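Local coordinates for Lactamase_B domain-containing protein (Pontibacter korlensis, PDB 6XFR) that probably hydrolyses beta-lactam antibiotics to substituted beta-amino acids, as a zinc-dependent class B1 metallo-beta-lactamase, at residues Leu36-Asp48 with Thr124-Phe136. Residues are numbered along the deposited sequence; the frame is centred on the assembly and turned at random.
With ZN (zinc ion), chain T.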
loop_
_atom_site.group_PDB
_atom_site.type_symbol
_atom_site.label_atom_id
_atom_site.label_comp_id
_atom_site.label_asym_id
_atom_site.label_seq_id
_atom_site.Cartn_x
_atom_site.Cartn_y
_atom_site.Cartn_z
ATOM N N LEU B 36 8.796 3.870 8.949
ATOM C CA LEU B 36 7.499 4.193 9.536
ATOM C C LEU B 36 7.609 5.405 10.448
ATOM O O LEU B 36 8.642 5.644 11.089
ATOM C CB LEU B 36 6.943 3.051 10.374
ATOM C CG LEU B 36 6.438 1.789 9.711
ATOM C CD1 LEU B 36 5.708 0.928 10.765
ATOM C CD2 LEU B 36 5.528 2.165 8.566
ATOM N N ILE B 37 6.513 6.155 10.504
ATOM C CA ILE B 37 6.240 7.100 11.582
ATOM C C ILE B 37 4.958 6.635 12.244
ATOM O O ILE B 37 4.011 6.253 11.554
ATOM C CB ILE B 37 6.087 8.545 11.081
ATOM C CG1 ILE B 37 7.038 8.827 9.921
ATOM C CG2 ILE B 37 6.246 9.526 12.243
ATOM C CD1 ILE B 37 6.810 10.152 9.284
ATOM N N VAL B 38 4.962 6.586 13.567
ATOM C CA VAL B 38 3.779 6.261 14.352
ATOM C C VAL B 38 3.478 7.399 15.315
ATOM O O VAL B 38 4.345 7.820 16.095
ATOM C CB VAL B 38 3.936 4.911 15.065
ATOM C CG1 VAL B 38 2.651 4.568 15.799
ATOM C CG2 VAL B 38 4.200 3.861 13.997
ATOM N N SER B 39 2.245 7.891 15.250
ATOM C CA SER B 39 1.780 8.968 16.111
ATOM C C SER B 39 1.085 8.373 17.325
ATOM O O SER B 39 0.316 7.419 17.193
ATOM C CB SER B 39 0.836 9.906 15.352
ATOM O OG SER B 39 0.611 11.091 16.103
ATOM N N THR B 40 1.404 8.888 18.507
ATOM C CA THR B 40 0.799 8.411 19.749
ATOM C C THR B 40 0.282 9.620 20.498
ATOM O O THR B 40 0.483 10.765 20.082
ATOM C CB THR B 40 1.760 7.579 20.640
ATOM O OG1 THR B 40 2.567 8.442 21.438
ATOM C CG2 THR B 40 2.686 6.699 19.808
ATOM N N LYS B 41 -0.437 9.354 21.581
ATOM C CA LYS B 41 -0.948 10.460 22.359
ATOM C C LYS B 41 0.163 11.214 23.046
ATOM O O LYS B 41 -0.082 12.320 23.517
ATOM C CB LYS B 41 -1.925 9.956 23.425
ATOM C CG LYS B 41 -3.226 9.406 22.839
ATOM C CD LYS B 41 -4.098 8.687 23.872
ATOM C CE LYS B 41 -4.425 7.272 23.403
ATOM N NZ LYS B 41 -4.835 7.267 21.960
ATOM N N GLU B 42 1.392 10.690 23.034
ATOM C CA GLU B 42 2.470 11.250 23.853
ATOM C C GLU B 42 3.744 11.493 23.059
ATOM O O GLU B 42 4.811 11.594 23.651
ATOM C CB GLU B 42 2.794 10.354 25.058
ATOM C CG GLU B 42 1.824 10.493 26.206
ATOM C CD GLU B 42 1.354 11.933 26.411
ATOM O OE1 GLU B 42 2.199 12.830 26.609
ATOM O OE2 GLU B 42 0.127 12.171 26.393
ATOM N N GLY B 43 3.663 11.565 21.741
ATOM C CA GLY B 43 4.822 11.765 20.901
ATOM C C GLY B 43 4.845 10.772 19.758
ATOM O O GLY B 43 4.049 9.834 19.684
ATOM N N ALA B 44 5.808 10.989 18.866
ATOM C CA ALA B 44 5.933 10.190 17.657
ATOM C C ALA B 44 7.090 9.213 17.775
ATOM O O ALA B 44 8.101 9.480 18.432
ATOM C CB ALA B 44 6.106 11.076 16.416
ATOM N N VAL B 45 6.915 8.058 17.159
ATOM C CA VAL B 45 7.962 7.056 17.083
ATOM C C VAL B 45 8.447 6.963 15.654
ATOM O O VAL B 45 7.654 7.005 14.707
ATOM C CB VAL B 45 7.508 5.688 17.591
ATOM C CG1 VAL B 45 8.539 4.640 17.216
ATOM C CG2 VAL B 45 7.329 5.783 19.063
ATOM N N LEU B 46 9.759 6.853 15.519
ATOM C CA LEU B 46 10.457 6.807 14.250
ATOM C C LEU B 46 11.017 5.404 14.096
ATOM O O LEU B 46 11.749 4.929 14.965
ATOM C CB LEU B 46 11.578 7.840 14.238
ATOM C CG LEU B 46 11.918 8.437 12.907
ATOM C CD1 LEU B 46 10.611 8.724 12.196
ATOM C CD2 LEU B 46 12.688 9.681 13.194
ATOM N N ILE B 47 10.581 4.702 13.072
ATOM C CA ILE B 47 11.161 3.414 12.719
ATOM C C ILE B 47 11.956 3.647 11.445
ATOM O O ILE B 47 11.374 3.827 10.365
ATOM C CB ILE B 47 10.104 2.311 12.558
ATOM C CG1 ILE B 47 9.226 2.237 13.809
ATOM C CG2 ILE B 47 10.781 0.963 12.299
ATOM C CD1 ILE B 47 9.980 1.995 15.041
ATOM N N ASP B 48 13.288 3.625 11.586
ATOM C CA ASP B 48 14.237 4.005 10.546
ATOM C C ASP B 48 14.387 5.516 10.424
ATOM O O ASP B 48 13.423 6.271 10.605
ATOM C CB ASP B 48 13.845 3.446 9.184
ATOM C CG ASP B 48 14.235 2.006 9.030
ATOM O OD1 ASP B 48 13.912 1.425 7.971
ATOM O OD2 ASP B 48 14.851 1.455 9.981
ATOM N N THR B 124 8.786 -5.695 23.947
ATOM C CA THR B 124 7.502 -5.077 23.682
ATOM C C THR B 124 7.380 -3.854 24.564
ATOM O O THR B 124 7.435 -3.978 25.783
ATOM C CB THR B 124 6.343 -6.024 24.017
ATOM O OG1 THR B 124 6.424 -7.221 23.234
ATOM C CG2 THR B 124 5.042 -5.329 23.752
ATOM N N PHE B 125 7.124 -2.697 23.972
ATOM C CA PHE B 125 6.965 -1.503 24.790
ATOM C C PHE B 125 5.809 -0.651 24.279
ATOM O O PHE B 125 5.266 -0.867 23.182
ATOM C CB PHE B 125 8.240 -0.674 24.814
ATOM C CG PHE B 125 8.559 -0.076 23.504
ATOM C CD1 PHE B 125 8.253 1.236 23.235
ATOM C CD2 PHE B 125 9.165 -0.827 22.530
ATOM C CE1 PHE B 125 8.562 1.792 22.019
ATOM C CE2 PHE B 125 9.466 -0.284 21.318
ATOM C CZ PHE B 125 9.161 1.026 21.055
ATOM N N ALA B 126 5.408 0.310 25.109
ATOM C CA ALA B 126 4.294 1.146 24.719
ATOM C C ALA B 126 4.582 2.602 25.034
ATOM O O ALA B 126 5.110 2.933 26.100
ATOM C CB ALA B 126 2.991 0.680 25.392
ATOM N N ILE B 127 4.187 3.461 24.098
ATOM C CA ILE B 127 4.214 4.910 24.243
ATOM C C ILE B 127 2.887 5.476 23.739
ATOM O O ILE B 127 2.449 5.157 22.632
ATOM C CB ILE B 127 5.381 5.527 23.462
ATOM C CG1 ILE B 127 6.704 4.946 23.939
ATOM C CG2 ILE B 127 5.360 7.024 23.592
ATOM C CD1 ILE B 127 7.900 5.457 23.111
ATOM N N GLY B 128 2.264 6.331 24.540
ATOM C CA GLY B 128 1.059 7.057 24.146
ATOM C C GLY B 128 -0.101 6.196 23.707
ATOM O O GLY B 128 -0.819 6.557 22.764
ATOM N N GLY B 129 -0.324 5.077 24.390
ATOM C CA GLY B 129 -1.356 4.138 24.019
ATOM C C GLY B 129 -0.976 3.188 22.907
ATOM O O GLY B 129 -1.754 2.282 22.584
ATOM N N GLN B 130 0.182 3.366 22.300
ATOM C CA GLN B 130 0.587 2.597 21.143
ATOM C C GLN B 130 1.616 1.558 21.574
ATOM O O GLN B 130 2.617 1.908 22.206
ATOM C CB GLN B 130 1.178 3.530 20.094
ATOM C CG GLN B 130 1.713 2.790 18.886
ATOM C CD GLN B 130 0.621 2.351 17.930
ATOM O OE1 GLN B 130 -0.216 3.142 17.509
ATOM N NE2 GLN B 130 0.637 1.095 17.576
ATOM N N GLN B 131 1.387 0.292 21.236
ATOM C CA GLN B 131 2.345 -0.736 21.585
ATOM C C GLN B 131 3.118 -1.210 20.365
ATOM O O GLN B 131 2.587 -1.287 19.267
ATOM C CB GLN B 131 1.688 -1.896 22.343
ATOM C CG GLN B 131 0.531 -2.597 21.761
ATOM C CD GLN B 131 0.254 -3.912 22.515
ATOM O OE1 GLN B 131 1.000 -4.265 23.460
ATOM N NE2 GLN B 131 -0.784 -4.669 22.068
ATOM N N LEU B 132 4.398 -1.451 20.558
ATOM C CA LEU B 132 5.327 -1.857 19.518
ATOM C C LEU B 132 6.121 -3.048 20.025
ATOM O O LEU B 132 6.474 -3.121 21.208
ATOM C CB LEU B 132 6.290 -0.720 19.149
ATOM C CG LEU B 132 5.755 0.628 18.634
ATOM C CD1 LEU B 132 5.367 1.572 19.783
ATOM C CD2 LEU B 132 6.752 1.305 17.684
ATOM N N GLU B 133 6.413 -3.962 19.120
ATOM C CA GLU B 133 7.238 -5.124 19.394
ATOM C C GLU B 133 8.435 -5.052 18.476
ATOM O O GLU B 133 8.304 -4.668 17.313
ATOM C CB GLU B 133 6.469 -6.409 19.160
ATOM C CG GLU B 133 5.242 -6.483 20.047
ATOM C CD GLU B 133 4.352 -7.697 19.782
ATOM O OE1 GLU B 133 4.608 -8.443 18.806
ATOM O OE2 GLU B 133 3.397 -7.909 20.572
ATOM N N VAL B 134 9.612 -5.323 19.005
ATOM C CA VAL B 134 10.787 -5.424 18.162
ATOM C C VAL B 134 11.272 -6.858 18.256
ATOM O O VAL B 134 11.207 -7.470 19.324
ATOM C CB VAL B 134 11.851 -4.381 18.544
ATOM C CG1 VAL B 134 12.920 -4.279 17.452
ATOM C CG2 VAL B 134 11.173 -3.050 18.672
ATOM N N TYR B 135 11.657 -7.439 17.129
ATOM C CA TYR B 135 11.936 -8.871 17.131
ATOM C C TYR B 135 13.087 -9.207 16.194
ATOM O O TYR B 135 13.257 -8.573 15.143
ATOM C CB TYR B 135 10.697 -9.680 16.742
ATOM C CG TYR B 135 10.941 -11.178 16.590
ATOM C CD1 TYR B 135 11.152 -11.988 17.692
ATOM C CD2 TYR B 135 10.953 -11.767 15.350
ATOM C CE1 TYR B 135 11.358 -13.346 17.560
ATOM C CE2 TYR B 135 11.151 -13.109 15.207
ATOM C CZ TYR B 135 11.351 -13.904 16.314
ATOM O OH TYR B 135 11.553 -15.266 16.132
ATOM N N PHE B 136 13.895 -10.177 16.618
ATOM C CA PHE B 136 15.045 -10.643 15.854
ATOM C C PHE B 136 14.745 -12.026 15.328
ATOM O O PHE B 136 14.714 -12.974 16.122
ATOM C CB PHE B 136 16.317 -10.678 16.710
ATOM C CG PHE B 136 17.524 -11.169 15.957
ATOM C CD1 PHE B 136 18.045 -10.422 14.897
ATOM C CD2 PHE B 136 18.117 -12.404 16.280
ATOM C CE1 PHE B 136 19.146 -10.890 14.197
ATOM C CE2 PHE B 136 19.208 -12.878 15.587
ATOM C CZ PHE B 136 19.736 -12.130 14.551
HETATM ZN ZN ZN T . 0.588 -2.257 18.017
#
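At chi1 83°, Thr40 OG1 lies between its backbone N and carbonyl carbon, and CG2 stands anti to the carbonyl carbon, 3.5 Å from Gln130 CB. Gln130 sets CG anti to its backbone N (chi1 176°) and then bends at chi2. The Gln130 side chain crosses that of Val38 at about a right angle, with Val38 CG1 3.6 Å from Gln130 OE1. That oxygen accepts a hydrogen bond from Gln153 NE2.

The two hairpin turns are joined by one backbone hydrogen bond. Lys41 N donates to Gly128 O at 3.1 Å, nearly straight at 169° and on a lone pair in the carbonyl plane. The aliphatic chain of Lys41 runs past the same oxygen. Thr40 OG1 accepts from Glu42 N in an ST turn and donates to Gly43 O at 2.7 Å, which fixes the hydroxyl beside Gly128 CA.

Deeper in, contacts are apolar. Val45 CG1 and Leu132 CD2 reach tip to tip at 3.8 Å. Val45 CG2 packs on Ile127 CD1, and Ile47 CD1 borders Leu132 CD2.

Gln131 O binds a zinc ion, at a site completed by Pro151 and Gln152. This zinc is distinct from the one held by His78, His80 and His141 and the one held by Asp82, Cys160 and His202.

The contact joins the two mixed sheets of the metallo-beta-lactamase alpha-beta/beta-alpha sandwich. Strand 71-75 flanks strand 43-47, helix 53-67 covers Ile37, and strand 147-150 continues the second sheet beside strand 130-135.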